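Local structure of homoserine dehydrogenase (Thermoplasma acidophilum, 3ING) at residues 139-144 and 150-155; 112-117 and 314-319. The protein probably catalyses the NADPH-dependent reduction of aspartate semialdehyde to homoserine, a step shared by the threonine and methionine biosynthetic pathways. All blocks are in the same frame, centred on the assembly; numbering follows the deposited sequence.

Contact 1: 139-144 and 150-155. With NA (sodium ion), chain B.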
ATOM      1  N   ILE A 139      13.004   2.617 -13.731  1.00 24.10           N
ATOM      2  CA  ILE A 139      13.241   3.593 -12.714  1.00 23.89           C
ATOM      3  C   ILE A 139      12.097   3.579 -11.730  1.00 25.23           C
ATOM      4  O   ILE A 139      10.916   3.542 -12.124  1.00 23.54           O
ATOM      5  CB  ILE A 139      13.442   5.030 -13.318  1.00 28.04           C
ATOM      6  CG1 ILE A 139      13.729   6.026 -12.194  1.00 22.93           C
ATOM      7  CG2 ILE A 139      12.244   5.458 -14.246  1.00 21.53           C
ATOM      8  CD1 ILE A 139      14.416   7.346 -12.658  1.00 24.00           C
ATOM      9  N   ARG A 140      12.440   3.586 -10.437  1.00 21.92           N
ATOM     10  CA  ARG A 140      11.445   3.730  -9.380  1.00 22.58           C
ATOM     11  C   ARG A 140      11.752   4.985  -8.568  1.00 21.10           C
ATOM     12  O   ARG A 140      12.900   5.465  -8.513  1.00 21.54           O
ATOM     13  CB  ARG A 140      11.325   2.467  -8.498  1.00 23.30           C
ATOM     14  CG  ARG A 140      10.855   1.218  -9.234  1.00 25.08           C
ATOM     15  CD  ARG A 140      10.508   0.063  -8.213  1.00 23.33           C
ATOM     16  NE  ARG A 140       9.333   0.436  -7.431  1.00 25.00           N
ATOM     17  CZ  ARG A 140       8.063   0.249  -7.829  1.00 22.72           C
ATOM     18  NH1 ARG A 140       7.798  -0.331  -8.968  1.00 24.64           N
ATOM     19  NH2 ARG A 140       7.048   0.651  -7.063  1.00 24.20           N
ATOM     20  N   TYR A 141      10.689   5.540  -7.989  1.00 22.51           N
ATOM     21  CA  TYR A 141      10.695   6.889  -7.420  1.00 24.01           C
ATOM     22  C   TYR A 141       9.743   7.090  -6.245  1.00 21.78           C
ATOM     23  O   TYR A 141       9.189   8.169  -6.029  1.00 20.90           O
ATOM     24  CB  TYR A 141      10.475   7.883  -8.568  1.00 21.96           C
ATOM     25  CG  TYR A 141       9.360   7.519  -9.552  1.00 20.13           C
ATOM     26  CD1 TYR A 141       8.041   7.864  -9.288  1.00 18.77           C
ATOM     27  CD2 TYR A 141       9.629   6.857 -10.739  1.00 22.66           C
ATOM     28  CE1 TYR A 141       7.013   7.548 -10.179  1.00 20.32           C
ATOM     29  CE2 TYR A 141       8.601   6.550 -11.643  1.00 24.19           C
ATOM     30  CZ  TYR A 141       7.296   6.883 -11.344  1.00 26.10           C
ATOM     31  OH  TYR A 141       6.263   6.578 -12.223  1.00 24.46           O
ATOM     32  N   GLU A 142       9.611   6.053  -5.427  1.00 21.15           N
ATOM     33  CA  GLU A 142       8.767   6.147  -4.253  1.00 21.07           C
ATOM     34  C   GLU A 142       9.012   7.388  -3.408  1.00 21.43           C
ATOM     35  O   GLU A 142       8.080   8.077  -3.017  1.00 24.26           O
ATOM     36  CB  GLU A 142       8.965   4.937  -3.352  1.00 21.13           C
ATOM     37  CG  GLU A 142       7.926   4.883  -2.217  1.00 26.84           C
ATOM     38  CD  GLU A 142       6.525   4.714  -2.779  1.00 31.58           C
ATOM     39  OE1 GLU A 142       6.303   3.713  -3.471  1.00 29.11           O
ATOM     40  OE2 GLU A 142       5.683   5.604  -2.556  1.00 29.73           O
ATOM     41  N   ALA A 143      10.262   7.643  -3.081  1.00 21.63           N
ATOM     42  CA  ALA A 143      10.630   8.754  -2.212  1.00 23.84           C
ATOM     43  C   ALA A 143      10.405  10.143  -2.790  1.00 22.95           C
ATOM     44  O   ALA A 143      10.463  11.113  -2.049  1.00 23.50           O
ATOM     45  CB  ALA A 143      12.118   8.597  -1.787  1.00 19.37           C
ATOM     46  N   THR A 144      10.154  10.258  -4.099  1.00 21.42           N
ATOM     47  CA  THR A 144       9.980  11.557  -4.730  1.00 22.28           C
ATOM     48  C   THR A 144       8.638  12.231  -4.403  1.00 26.97           C
ATOM     49  O   THR A 144       8.555  13.414  -4.563  1.00 25.09           O
ATOM     50  CB  THR A 144      10.090  11.482  -6.263  1.00 20.86           C
ATOM     51  OG1 THR A 144       8.978  10.703  -6.778  1.00 18.47           O
ATOM     52  CG2 THR A 144      11.459  10.888  -6.670  1.00 19.74           C
ATOM     53  N   PRO A 150       3.882   5.244   1.786  1.00 27.00           N
ATOM     54  CA  PRO A 150       3.726   4.421   0.584  1.00 24.36           C
ATOM     55  C   PRO A 150       2.685   4.979  -0.376  1.00 23.11           C
ATOM     56  O   PRO A 150       1.533   5.226  -0.002  1.00 22.00           O
ATOM     57  CB  PRO A 150       3.269   3.062   1.133  1.00 26.29           C
ATOM     58  CG  PRO A 150       3.725   3.064   2.555  1.00 27.82           C
ATOM     59  CD  PRO A 150       3.616   4.487   3.015  1.00 28.03           C
ATOM     60  N   LEU A 151       3.097   5.171  -1.631  1.00 22.44           N
ATOM     61  CA  LEU A 151       2.278   5.820  -2.611  1.00 20.45           C
ATOM     62  C   LEU A 151       2.432   5.058  -3.924  1.00 20.76           C
ATOM     63  O   LEU A 151       1.488   4.401  -4.375  1.00 21.60           O
ATOM     64  CB  LEU A 151       2.713   7.307  -2.717  1.00 22.18           C
ATOM     65  CG  LEU A 151       1.728   8.282  -3.369  1.00 23.18           C
ATOM     66  CD1 LEU A 151       2.077   9.761  -3.080  1.00 23.37           C
ATOM     67  CD2 LEU A 151       1.607   8.046  -4.835  1.00 22.14           C
ATOM     68  N   PHE A 152       3.607   5.106  -4.546  1.00 20.99           N
ATOM     69  CA  PHE A 152       3.719   4.454  -5.869  1.00 18.73           C
ATOM     70  C   PHE A 152       3.656   2.948  -5.743  1.00 17.62           C
ATOM     71  O   PHE A 152       3.118   2.272  -6.630  1.00 21.12           O
ATOM     72  CB  PHE A 152       4.920   4.980  -6.660  1.00 18.85           C
ATOM     73  CG  PHE A 152       4.781   6.420  -7.018  1.00 24.38           C
ATOM     74  CD1 PHE A 152       3.771   6.844  -7.879  1.00 21.16           C
ATOM     75  CD2 PHE A 152       5.547   7.362  -6.414  1.00 22.53           C
ATOM     76  CE1 PHE A 152       3.599   8.161  -8.150  1.00 22.02           C
ATOM     77  CE2 PHE A 152       5.395   8.691  -6.722  1.00 25.09           C
ATOM     78  CZ  PHE A 152       4.416   9.086  -7.589  1.00 22.98           C
ATOM     79  N   SER A 153       4.153   2.412  -4.649  1.00 20.62           N
ATOM     80  CA  SER A 153       4.091   0.961  -4.419  1.00 20.71           C
ATOM     81  C   SER A 153       2.615   0.525  -4.241  1.00 21.15           C
ATOM     82  O   SER A 153       2.221  -0.597  -4.611  1.00 22.87           O
ATOM     83  CB  SER A 153       4.930   0.596  -3.205  1.00 19.46           C
ATOM     84  OG  SER A 153       4.591   1.278  -1.991  1.00 20.47           O
ATOM     85  N   VAL A 154       1.816   1.430  -3.655  1.00 21.92           N
ATOM     86  CA  VAL A 154       0.355   1.201  -3.471  1.00 22.40           C
ATOM     87  C   VAL A 154      -0.348   1.220  -4.828  1.00 22.25           C
ATOM     88  O   VAL A 154      -1.186   0.358  -5.162  1.00 20.86           O
ATOM     89  CB  VAL A 154      -0.229   2.256  -2.543  1.00 21.38           C
ATOM     90  CG1 VAL A 154      -1.775   2.206  -2.499  1.00 21.29           C
ATOM     91  CG2 VAL A 154       0.405   2.113  -1.129  1.00 19.13           C
ATOM     92  N   LEU A 155      -0.009   2.229  -5.611  1.00 22.26           N
ATOM     93  CA  LEU A 155      -0.589   2.381  -6.952  1.00 23.25           C
ATOM     94  C   LEU A 155      -0.152   1.230  -7.838  1.00 23.15           C
ATOM     95  O   LEU A 155      -0.956   0.744  -8.635  1.00 21.47           O
ATOM     96  CB  LEU A 155      -0.209   3.728  -7.572  1.00 23.16           C
ATOM     97  CG  LEU A 155      -0.759   5.021  -6.966  1.00 23.33           C
ATOM     98  CD1 LEU A 155      -0.160   6.195  -7.633  1.00 18.20           C
ATOM     99  CD2 LEU A 155      -2.255   5.078  -7.079  1.00 27.69           C
TER
HETATM  100 NA    NA B 325       6.183   8.026  -1.157  1.00 28.32          NA
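The sodium site and the start of helix 152-157 meet at E142, whose carboxylate accepts from the amides of L151, the N-cap residue, and of F152 and S153 in the first turn, while also holding the metal. The acid's CG lies anti to its backbone N (chi1 -171°) and the chain then bends at chi2, bringing both oxygens up to these amides. E142 OE1 accepts from S153 N at 2.8 Å through its syn lone pair. F152 N gives a bond of 2.9 Å to the syn lone pair of E142 OE2, whereas L151 N reaches OE2 at 2.8 Å from above the carboxylate plane. E142 OE2 lies 2.8 Å from the sodium ion, and E142 O adds a second ligand at 2.7 Å; the carbonyl oxygens of V145, A146 and V149 complete the set. So many partners fix the carboxylate's rotation, and the cation and helix N-terminus would be expected to favour its ionised form. A glutamine here would probably cost the site its negative charge and set an NH2 against an amide or the metal.

Nearby, Y141 turns its ring edge onto the face of F152 in a T-shaped pair, centroids 4.9 Å apart and planes at 69°. CE1 of Y141 sits over the middle of the F152 ring, and CD2 of L151 covers the opposite face. T144 OG1 donates to Y141 O at 2.7 Å, alongside the backbone bond from T144 N to the same oxygen. The result is a helix N-terminus gripped by a carboxylate shared with a sodium site lined mainly by backbone carbonyls.

Contact 2: 112-117 and 314-319; sequences NVVTAN and VNDILL. With NDP (NADPH dihydro-nicotinamide-adenine-dinucleotide phosphate), chain C.
V114 and D316 face each other between strand 112-115 and helix 306-321, their side chains crossing obliquely. Both branches of the valine straddle the aspartate's methylene: V114 CG1 lies 3.6 Å from D316 CB, and V114 CG2 3.8 Å from that carbon. With CG1 anti to the backbone N (chi1 171°), CG2 is left on the side of I317, where it comes within 4.2 Å of I317 CG1. The meeting is therefore apolar although one partner is an acid, because the carboxylate turns away from the valine, toward the 140-142 backbone and R140. A water links the two segments, donating to D316 OD2 at 2.8 Å and to T115 O at 2.9 Å. D316 OD2 also accepts from E142 N, and OD1 makes a salt bridge with R140, which would be expected to offset the buried charge.

Past the strand the chain turns towards the cofactor. T115 OG1 accepts from N117 N at 2.9 Å, an ST turn, and A116 O comes within 3.2 Å of C1D of NADPH. The C-terminal helix 306-321 thus returns to cover a parallel strand whose cofactor-contacting turn, at its C-terminal end, is that of a Rossmann-type dinucleotide-binding sheet.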
ATOM      1  N   ASN A 112      19.482  -0.324 -13.424  1.00 22.85           N
ATOM      2  CA  ASN A 112      18.197   0.362 -13.192  1.00 21.09           C
ATOM      3  C   ASN A 112      18.456   1.515 -12.257  1.00 19.79           C
ATOM      4  O   ASN A 112      19.580   1.673 -11.762  1.00 21.00           O
ATOM      5  CB  ASN A 112      17.139  -0.590 -12.624  1.00 21.63           C
ATOM      6  CG  ASN A 112      16.786  -1.693 -13.565  1.00 24.51           C
ATOM      7  OD1 ASN A 112      16.440  -1.466 -14.734  1.00 20.63           O
ATOM      8  ND2 ASN A 112      16.849  -2.918 -13.068  1.00 24.94           N
ATOM      9  N   VAL A 113      17.432   2.346 -12.018  1.00 19.99           N
ATOM     10  CA  VAL A 113      17.563   3.482 -11.150  1.00 18.88           C
ATOM     11  C   VAL A 113      16.494   3.571 -10.101  1.00 20.81           C
ATOM     12  O   VAL A 113      15.329   3.288 -10.355  1.00 18.06           O
ATOM     13  CB  VAL A 113      17.566   4.819 -11.996  1.00 19.26           C
ATOM     14  CG1 VAL A 113      17.518   6.044 -11.109  1.00 16.79           C
ATOM     15  CG2 VAL A 113      18.812   4.870 -12.885  1.00 14.60           C
ATOM     16  N   VAL A 114      16.906   3.981  -8.901  1.00 18.65           N
ATOM     17  CA  VAL A 114      15.984   4.373  -7.839  1.00 20.17           C
ATOM     18  C   VAL A 114      16.298   5.815  -7.462  1.00 22.14           C
ATOM     19  O   VAL A 114      17.457   6.154  -7.235  1.00 22.37           O
ATOM     20  CB  VAL A 114      16.132   3.515  -6.601  1.00 20.09           C
ATOM     21  CG1 VAL A 114      15.319   4.117  -5.502  1.00 16.78           C
ATOM     22  CG2 VAL A 114      15.722   2.043  -6.900  1.00 17.07           C
ATOM     23  N   THR A 115      15.284   6.674  -7.399  1.00 20.67           N
ATOM     24  CA  THR A 115      15.546   8.046  -7.058  1.00 19.97           C
ATOM     25  C   THR A 115      14.609   8.592  -5.987  1.00 21.20           C
ATOM     26  O   THR A 115      13.425   8.282  -5.940  1.00 23.04           O
ATOM     27  CB  THR A 115      15.498   8.957  -8.322  1.00 22.18           C
ATOM     28  OG1 THR A 115      15.946  10.305  -7.994  1.00 24.33           O
ATOM     29  CG2 THR A 115      14.074   9.002  -8.942  1.00 21.03           C
ATOM     30  N   ALA A 116      15.192   9.417  -5.132  1.00 21.77           N
ATOM     31  CA  ALA A 116      14.491  10.325  -4.193  1.00 21.39           C
ATOM     32  C   ALA A 116      14.446  11.755  -4.733  1.00 19.31           C
ATOM     33  O   ALA A 116      13.684  12.591  -4.246  1.00 20.46           O
ATOM     34  CB  ALA A 116      15.244  10.343  -2.798  1.00 19.40           C
ATOM     35  N   ASN A 117      15.288  12.030  -5.712  1.00 20.75           N
ATOM     36  CA  ASN A 117      15.405  13.356  -6.305  1.00 19.50           C
ATOM     37  C   ASN A 117      14.251  13.555  -7.301  1.00 20.51           C
ATOM     38  O   ASN A 117      14.021  12.712  -8.149  1.00 21.68           O
ATOM     39  CB  ASN A 117      16.808  13.482  -6.927  1.00 20.88           C
ATOM     40  CG  ASN A 117      17.006  14.763  -7.758  1.00 23.67           C
ATOM     41  OD1 ASN A 117      16.095  15.209  -8.398  1.00 26.47           O
ATOM     42  ND2 ASN A 117      18.214  15.299  -7.767  1.00 21.98           N
ATOM     43  N   VAL A 314      14.827   2.184   0.057  1.00 21.43           N
ATOM     44  CA  VAL A 314      15.306   0.798   0.160  1.00 22.49           C
ATOM     45  C   VAL A 314      14.194  -0.174  -0.258  1.00 23.42           C
ATOM     46  O   VAL A 314      14.479  -1.222  -0.824  1.00 21.38           O
ATOM     47  CB  VAL A 314      15.931   0.466   1.538  1.00 23.14           C
ATOM     48  CG1 VAL A 314      16.293  -1.033   1.638  1.00 21.07           C
ATOM     49  CG2 VAL A 314      17.181   1.318   1.773  1.00 19.68           C
ATOM     50  N   ASN A 315      12.935   0.198  -0.026  1.00 23.39           N
ATOM     51  CA  ASN A 315      11.823  -0.613  -0.547  1.00 23.36           C
ATOM     52  C   ASN A 315      11.912  -0.689  -2.067  1.00 23.12           C
ATOM     53  O   ASN A 315      11.780  -1.765  -2.647  1.00 21.57           O
ATOM     54  CB  ASN A 315      10.461  -0.064  -0.134  1.00 20.43           C
ATOM     55  CG  ASN A 315       9.356  -1.024  -0.457  1.00 23.67           C
ATOM     56  OD1 ASN A 315       8.592  -0.846  -1.436  1.00 28.66           O
ATOM     57  ND2 ASN A 315       9.319  -2.112   0.293  1.00 15.47           N
ATOM     58  N   ASP A 316      12.186   0.448  -2.719  1.00 19.64           N
ATOM     59  CA  ASP A 316      12.354   0.467  -4.171  1.00 21.26           C
ATOM     60  C   ASP A 316      13.503  -0.444  -4.607  1.00 19.55           C
ATOM     61  O   ASP A 316      13.378  -1.168  -5.606  1.00 19.80           O
ATOM     62  CB  ASP A 316      12.574   1.875  -4.718  1.00 21.15           C
ATOM     63  CG  ASP A 316      11.272   2.650  -4.970  1.00 28.87           C
ATOM     64  OD1 ASP A 316      10.169   2.041  -5.046  1.00 22.35           O
ATOM     65  OD2 ASP A 316      11.390   3.884  -5.174  1.00 24.44           O
ATOM     66  N   ILE A 317      14.626  -0.395  -3.889  1.00 19.76           N
ATOM     67  CA  ILE A 317      15.775  -1.285  -4.193  1.00 19.52           C
ATOM     68  C   ILE A 317      15.363  -2.773  -4.141  1.00 22.50           C
ATOM     69  O   ILE A 317      15.713  -3.587  -5.027  1.00 20.88           O
ATOM     70  CB  ILE A 317      16.963  -1.022  -3.222  1.00 21.43           C
ATOM     71  CG1 ILE A 317      17.539   0.393  -3.437  1.00 23.52           C
ATOM     72  CG2 ILE A 317      18.059  -2.112  -3.389  1.00 20.84           C
ATOM     73  CD1 ILE A 317      18.680   0.786  -2.440  1.00 17.61           C
ATOM     74  N   LEU A 318      14.585  -3.113  -3.116  1.00 21.87           N
ATOM     75  CA  LEU A 318      14.162  -4.492  -2.916  1.00 23.54           C
ATOM     76  C   LEU A 318      13.119  -4.884  -3.957  1.00 24.48           C
ATOM     77  O   LEU A 318      13.161  -6.004  -4.492  1.00 24.43           O
ATOM     78  CB  LEU A 318      13.647  -4.676  -1.488  1.00 22.99           C
ATOM     79  CG  LEU A 318      14.748  -4.501  -0.448  1.00 23.12           C
ATOM     80  CD1 LEU A 318      14.204  -4.617   0.987  1.00 23.39           C
ATOM     81  CD2 LEU A 318      15.868  -5.538  -0.693  1.00 20.84           C
ATOM     82  N   LEU A 319      12.233  -3.965  -4.323  1.00 23.36           N
ATOM     83  CA  LEU A 319      11.275  -4.281  -5.409  1.00 24.69           C
ATOM     84  C   LEU A 319      12.023  -4.560  -6.713  1.00 25.34           C
ATOM     85  O   LEU A 319      11.672  -5.485  -7.448  1.00 26.50           O
ATOM     86  CB  LEU A 319      10.254  -3.159  -5.617  1.00 19.46           C
ATOM     87  CG  LEU A 319       9.160  -2.993  -4.535  1.00 20.34           C
ATOM     88  CD1 LEU A 319       8.365  -1.688  -4.710  1.00 21.22           C
ATOM     89  CD2 LEU A 319       8.241  -4.240  -4.636  1.00 15.57           C
TER
HETATM   90  PA  NDP C 326      21.140  16.822   1.502  1.00 23.13           P
HETATM   91  O1A NDP C 326      21.105  16.593   2.959  1.00 20.48           O
HETATM   92  O2A NDP C 326      21.494  18.190   1.055  1.00 20.11           O
HETATM   93  O5B NDP C 326      22.180  15.812   0.802  1.00 21.40           O
HETATM   94  C5B NDP C 326      22.549  15.835  -0.562  1.00 22.01           C
HETATM   95  C4B NDP C 326      23.729  14.908  -0.803  1.00 22.11           C
HETATM   96  O4B NDP C 326      24.181  14.984  -2.131  1.00 23.09           O
HETATM   97  C3B NDP C 326      24.956  15.310   0.027  1.00 20.62           C
HETATM   98  O3B NDP C 326      25.797  14.193   0.263  1.00 21.58           O
HETATM   99  C2B NDP C 326      25.647  16.288  -0.861  1.00 19.44           C
HETATM  100  O2B NDP C 326      27.015  16.440  -0.601  1.00 24.11           O
HETATM  101  C1B NDP C 326      25.473  15.585  -2.181  1.00 18.91           C
HETATM  102  N9A NDP C 326      25.544  16.445  -3.355  1.00 23.58           N
HETATM  103  C8A NDP C 326      25.199  17.757  -3.529  1.00 26.33           C
HETATM  104  N7A NDP C 326      25.399  18.067  -4.849  1.00 23.13           N
HETATM  105  C5A NDP C 326      25.854  16.973  -5.477  1.00 26.50           C
HETATM  106  C6A NDP C 326      26.218  16.786  -6.794  1.00 28.98           C
HETATM  107  N6A NDP C 326      25.859  17.666  -7.725  1.00 41.16           N
HETATM  108  N1A NDP C 326      26.632  15.543  -7.115  1.00 25.79           N
HETATM  109  C2A NDP C 326      26.752  14.516  -6.201  1.00 29.38           C
HETATM  110  N3A NDP C 326      26.385  14.683  -4.878  1.00 27.05           N
HETATM  111  C4A NDP C 326      25.940  15.934  -4.564  1.00 22.86           C
HETATM  112  O3  NDP C 326      19.730  16.404   0.852  1.00 14.44           O
HETATM  113  PN  NDP C 326      18.665  15.368   1.466  1.00 19.47           P
HETATM  114  O1N NDP C 326      17.864  16.059   2.521  1.00 22.62           O
HETATM  115  O2N NDP C 326      19.414  14.116   1.793  1.00 19.22           O
HETATM  116  O5D NDP C 326      17.663  15.101   0.218  1.00 21.32           O
HETATM  117  C5D NDP C 326      18.225  14.347  -0.856  1.00 22.36           C
HETATM  118  C4D NDP C 326      17.181  14.201  -1.959  1.00 23.30           C
HETATM  119  O4D NDP C 326      16.073  13.522  -1.413  1.00 22.88           O
HETATM  120  C3D NDP C 326      16.644  15.510  -2.475  1.00 20.76           C
HETATM  121  O3D NDP C 326      16.539  15.550  -3.903  1.00 18.82           O
HETATM  122  C2D NDP C 326      15.296  15.653  -1.795  1.00 20.15           C
HETATM  123  O2D NDP C 326      14.390  16.428  -2.533  1.00 20.22           O
HETATM  124  C1D NDP C 326      14.864  14.210  -1.690  1.00 18.29           C
HETATM  125  N1N NDP C 326      13.858  13.971  -0.671  1.00 18.16           N
HETATM  126  C2N NDP C 326      14.117  14.323   0.628  1.00 20.41           C
HETATM  127  C3N NDP C 326      13.140  14.291   1.612  1.00 24.90           C
HETATM  128  C7N NDP C 326      13.531  14.545   3.018  1.00 27.90           C
HETATM  129  O7N NDP C 326      12.852  13.822   3.974  1.00 34.74           O
HETATM  130  N7N NDP C 326      14.556  15.321   3.343  1.00 26.05           N
HETATM  131  C4N NDP C 326      11.833  13.538   1.389  1.00 25.56           C
HETATM  132  C5N NDP C 326      11.667  13.161  -0.057  1.00 19.13           C
HETATM  133  C6N NDP C 326      12.669  13.369  -1.002  1.00 17.90           C
HETATM  134  P2B NDP C 326      27.605  16.806   0.844  1.00 35.51           P
HETATM  135  O1X NDP C 326      29.042  17.063   0.480  1.00 36.04           O
HETATM  136  O2X NDP C 326      27.302  15.713   1.910  1.00 27.68           O
HETATM  137  O3X NDP C 326      26.886  18.064   1.216  1.00 20.80           O
HETATM  138  O   HOH W   1      12.548   6.172  -4.127  1.00 19.09           O

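In the fold
The centres of the two contacts lie about 9 Å apart, and the contacts touch directly. Strands 112-115 and 139-140 are parallel neighbours in the mixed sheet of the nucleotide-binding domain, the latter at its edge. Along the chain, contact 1 is nested inside the loop closed by contact 2: residues 112-117 come first, then 139-144 and 150-155, and 314-319 only near the C-terminus. Contact 1 is thus a local link from the last strand to the next helix, whereas contact 2 brings the C-terminal helix 306-321 back onto the sheet. Both also reach the second subunit, so cofactor pocket, sodium site and dimer interface lie close together.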